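PDB 4IX8: tyrosine aminotransferase, which probably catalyses pyridoxal phosphate-dependent transfer of the amino group of L-tyrosine to 2-oxoglutarate, like other aminotransferases of its class. Local coordinates for residues 255-260 with 342-347; 349-354 with 419-424. One frame throughout, in Å; residues are numbered along the deposited sequence.

Contact 1: residues 255-260 with 342-347; sequences MVLNNG and HIVTQL
Leu257 lies against the helix segment 342-347 with one methyl, CD2, which sits 4.0 Å from Val344 CG1 and also reaches Leu347 CB and CD1. The Leu257 and Val344 side chains run past each other in opposite senses, whereas Leu257 and Leu347 cross nearly at right angles. Met255 adds a second apolar touch: its chain bends at the thioether (chi3 89°), which carries CE to 4.2 Å from Leu347 CD1 and, more loosely, to 4.5 Å from Ile343 CG2. Val256 takes part through its backbone, its carbonyl O lying 3.8 Å from Val344 CG2, while its CB is directed away from the helix.

The polar bonds of the loop lie outside this apolar patch. Glu348, one residue beyond the helix segment, accepts a hydrogen bond from Asn258 N, and Met255 and Leu257 form backbone hydrogen bonds with Ser372 and Gln370. Past the patch the chain reverses, closed by Gly260 N to Leu257 O at 2.9 Å, with Asn258 and Asn259 at the corner. The result is a type I' beta turn, Leu257 to Gly260, whose first residue, together with Met255 and Val256 just before it, packs on the long helix 337-355.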
# COMPACT_ATOMS: atom_id res chain seq x y z
N MET A 255 4.62 10.82 20.83
CA MET A 255 3.35 11.21 21.42
C MET A 255 3.14 10.65 22.82
O MET A 255 2.08 10.09 23.13
CB MET A 255 2.23 10.80 20.50
CG MET A 255 2.11 11.81 19.38
SD MET A 255 1.36 11.04 17.94
CE MET A 255 -0.36 11.36 18.34
N VAL A 256 4.20 10.72 23.63
CA VAL A 256 4.10 10.46 25.06
C VAL A 256 3.66 11.72 25.78
O VAL A 256 4.15 12.81 25.48
CB VAL A 256 5.44 10.01 25.64
CG1 VAL A 256 5.31 9.70 27.15
CG2 VAL A 256 5.94 8.80 24.88
N LEU A 257 2.80 11.56 26.79
CA LEU A 257 2.22 12.67 27.57
C LEU A 257 2.92 12.88 28.92
O LEU A 257 3.72 12.06 29.36
CB LEU A 257 0.74 12.43 27.84
CG LEU A 257 -0.11 11.87 26.70
CD1 LEU A 257 -1.56 11.81 27.11
CD2 LEU A 257 0.06 12.74 25.47
N ASN A 258 2.61 13.99 29.58
CA ASN A 258 3.00 14.18 30.97
C ASN A 258 4.51 14.04 31.23
O ASN A 258 4.90 13.56 32.28
CB ASN A 258 2.23 13.17 31.85
CG ASN A 258 0.71 13.25 31.66
OD1 ASN A 258 0.16 14.34 31.46
ND2 ASN A 258 0.02 12.09 31.68
N ASN A 259 5.35 14.53 30.31
CA ASN A 259 6.81 14.49 30.48
C ASN A 259 7.34 13.04 30.62
O ASN A 259 8.41 12.80 31.20
CB ASN A 259 7.24 15.32 31.69
N GLY A 260 6.56 12.09 30.12
CA GLY A 260 6.93 10.68 30.15
C GLY A 260 8.17 10.37 29.32
O GLY A 260 8.56 11.17 28.47
N HIS A 342 2.52 20.91 21.09
CA HIS A 342 1.17 21.38 20.86
C HIS A 342 0.17 20.24 20.76
O HIS A 342 -0.91 20.32 21.31
CB HIS A 342 1.09 22.17 19.58
CG HIS A 342 -0.32 22.50 19.19
ND1 HIS A 342 -0.97 21.88 18.15
CD2 HIS A 342 -1.21 23.37 19.74
CE1 HIS A 342 -2.20 22.37 18.05
NE2 HIS A 342 -2.37 23.27 19.00
N ILE A 343 0.54 19.18 20.07
CA ILE A 343 -0.36 18.06 19.91
C ILE A 343 -0.58 17.38 21.28
O ILE A 343 -1.70 17.01 21.65
CB ILE A 343 0.20 17.08 18.88
CG1 ILE A 343 0.26 17.75 17.50
CG2 ILE A 343 -0.64 15.82 18.83
CD1 ILE A 343 1.14 16.99 16.47
N VAL A 344 0.51 17.23 22.03
CA VAL A 344 0.51 16.61 23.35
C VAL A 344 -0.41 17.36 24.31
O VAL A 344 -1.15 16.76 25.07
CB VAL A 344 1.93 16.58 23.94
CG1 VAL A 344 1.91 16.27 25.46
CG2 VAL A 344 2.75 15.56 23.19
N THR A 345 -0.33 18.68 24.27
CA THR A 345 -1.15 19.52 25.13
C THR A 345 -2.62 19.25 24.85
O THR A 345 -3.42 19.14 25.77
CB THR A 345 -0.82 21.02 24.87
OG1 THR A 345 0.51 21.29 25.33
CG2 THR A 345 -1.82 21.97 25.54
N GLN A 346 -2.97 19.11 23.58
CA GLN A 346 -4.34 18.84 23.17
C GLN A 346 -4.83 17.50 23.67
O GLN A 346 -5.98 17.38 24.13
CB GLN A 346 -4.44 18.85 21.65
CG GLN A 346 -4.14 20.14 21.02
CD GLN A 346 -5.35 20.98 20.99
OE1 GLN A 346 -6.32 20.68 20.27
NE2 GLN A 346 -5.35 22.01 21.81
N LEU A 347 -3.93 16.52 23.64
CA LEU A 347 -4.25 15.16 24.08
C LEU A 347 -4.38 15.10 25.61
O LEU A 347 -5.25 14.38 26.11
CB LEU A 347 -3.19 14.18 23.62
CG LEU A 347 -3.01 14.03 22.10
CD1 LEU A 347 -1.74 13.23 21.79
CD2 LEU A 347 -4.21 13.40 21.41

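Contact 2: residues 349-354 with 419-424; sequences AGAKVY and ATVSRP
Thr420 O accepts a 2.6 Å hydrogen bond from Tyr354 OH, the one hydrogen bond between the helix segment 349-354 and the end of strand 416-420. The carbonyl oxygen lies at the edge of the ring, in its plane, but the hydroxyl stands 36° out of the carbonyl plane and meets the C=O at 137°, so the bond does not follow a lone pair. With CG anti to the carbonyl carbon (chi1 -78°), the phenol extends from the helix to the strand.

Apolar groups accompany the ring along its length. Ala419 CB is 3.6 Å from Tyr354 CZ, and Val421 CG2 comes within 3.7 Å of Tyr354 CE2. The other Val421 methyl, CG1, presses on the helix backbone, 3.6 Å from Ala351 N. Here the chains come close: Gly350, with no side chain, brings its CA to 3.7 Å from Val421 O.

Leu428 of helix 425-442 and Val375 of strand 374-379 also touch Tyr354, while the Thr420 hydroxyl turns to Ile74 O. Helix 337-355 is thus joined to the smaller sheet by a buried phenol whose polar end is satisfied by a main-chain carbonyl, with hydrocarbon contacts around the ring and no ion pair between the two segments.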
# COMPACT_ATOMS: atom_id res chain seq x y z
N ALA A 349 -5.47 17.43 27.49
CA ALA A 349 -6.76 18.05 27.81
C ALA A 349 -7.87 17.06 27.50
O ALA A 349 -8.84 17.00 28.23
CB ALA A 349 -6.98 19.37 27.05
N GLY A 350 -7.75 16.32 26.41
CA GLY A 350 -8.79 15.35 26.11
C GLY A 350 -8.84 14.27 27.18
O GLY A 350 -9.90 13.78 27.54
N ALA A 351 -7.68 13.94 27.72
CA ALA A 351 -7.63 12.91 28.73
C ALA A 351 -8.32 13.38 29.99
O ALA A 351 -9.06 12.61 30.60
CB ALA A 351 -6.20 12.53 29.01
N LYS A 352 -8.14 14.64 30.36
CA LYS A 352 -8.74 15.18 31.57
C LYS A 352 -10.25 15.07 31.46
O LYS A 352 -10.91 14.81 32.44
CB LYS A 352 -8.32 16.63 31.84
N VAL A 353 -10.80 15.26 30.26
CA VAL A 353 -12.25 15.18 30.09
C VAL A 353 -12.77 13.75 30.36
O VAL A 353 -13.82 13.60 30.99
CB VAL A 353 -12.68 15.65 28.68
CG1 VAL A 353 -14.19 15.52 28.48
CG2 VAL A 353 -12.24 17.11 28.45
N TYR A 354 -12.03 12.72 29.96
CA TYR A 354 -12.50 11.35 30.22
C TYR A 354 -12.43 11.02 31.71
O TYR A 354 -13.24 10.25 32.23
CB TYR A 354 -11.70 10.34 29.42
CG TYR A 354 -12.15 10.30 27.96
CD1 TYR A 354 -13.41 9.84 27.61
CD2 TYR A 354 -11.34 10.80 26.95
CE1 TYR A 354 -13.82 9.83 26.27
CE2 TYR A 354 -11.74 10.81 25.62
CZ TYR A 354 -12.98 10.33 25.28
OH TYR A 354 -13.37 10.32 23.96
N ALA A 419 -12.15 4.96 23.15
CA ALA A 419 -12.58 6.32 22.90
C ALA A 419 -11.36 7.13 22.55
O ALA A 419 -10.24 6.88 23.03
CB ALA A 419 -13.27 6.89 24.10
N THR A 420 -11.58 8.09 21.68
CA THR A 420 -10.53 8.93 21.15
C THR A 420 -10.33 10.17 21.98
O THR A 420 -11.28 10.80 22.41
CB THR A 420 -10.88 9.30 19.70
OG1 THR A 420 -10.59 8.16 18.86
CG2 THR A 420 -10.09 10.48 19.23
N VAL A 421 -9.07 10.53 22.18
CA VAL A 421 -8.68 11.69 23.01
C VAL A 421 -8.31 12.96 22.19
O VAL A 421 -8.04 14.03 22.74
CB VAL A 421 -7.53 11.23 23.96
CG1 VAL A 421 -6.84 12.36 24.63
CG2 VAL A 421 -8.11 10.29 25.02
N SER A 422 -8.24 12.80 20.87
CA SER A 422 -7.64 13.77 19.97
C SER A 422 -8.66 14.78 19.47
O SER A 422 -8.32 15.65 18.68
CB SER A 422 -7.01 13.08 18.78
OG SER A 422 -8.04 12.56 17.96
N ARG A 423 -9.92 14.60 19.84
CA ARG A 423 -10.90 15.59 19.44
C ARG A 423 -10.91 16.84 20.35
O ARG A 423 -10.31 16.85 21.44
CB ARG A 423 -12.26 14.91 19.36
CG ARG A 423 -12.19 13.72 18.35
CD ARG A 423 -13.53 13.48 17.70
NE ARG A 423 -13.93 14.62 16.87
CZ ARG A 423 -15.12 14.77 16.31
NH1 ARG A 423 -15.39 15.85 15.60
NH2 ARG A 423 -16.07 13.85 16.49
N PRO A 424 -11.58 17.92 19.89
CA PRO A 424 -11.65 19.14 20.71
C PRO A 424 -12.46 18.94 21.98
O PRO A 424 -13.43 18.18 21.97
CB PRO A 424 -12.31 20.17 19.77
CG PRO A 424 -12.07 19.66 18.39
CD PRO A 424 -12.11 18.14 18.54

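Overall arrangement
Both contacts are borne by helix 337-355, contact 1 on an earlier turn and contact 2 on a later one, with centres about 12 Å apart. They meet at Leu347, whose CD2 lies 3.7 Å from Ser422 CA, so one of the residues that meet the loop in contact 1 also packs on the chain just after strand 416-420. The helix therefore ties the loop between strands 246-249 and 274-279, both of the larger sheet, to the smaller sheet. Met255 additionally touches Tyr283, the neighbour in sequence of Lys282, the predicted attachment point of pyridoxal phosphate, which probably places contact 1 near the cofactor region.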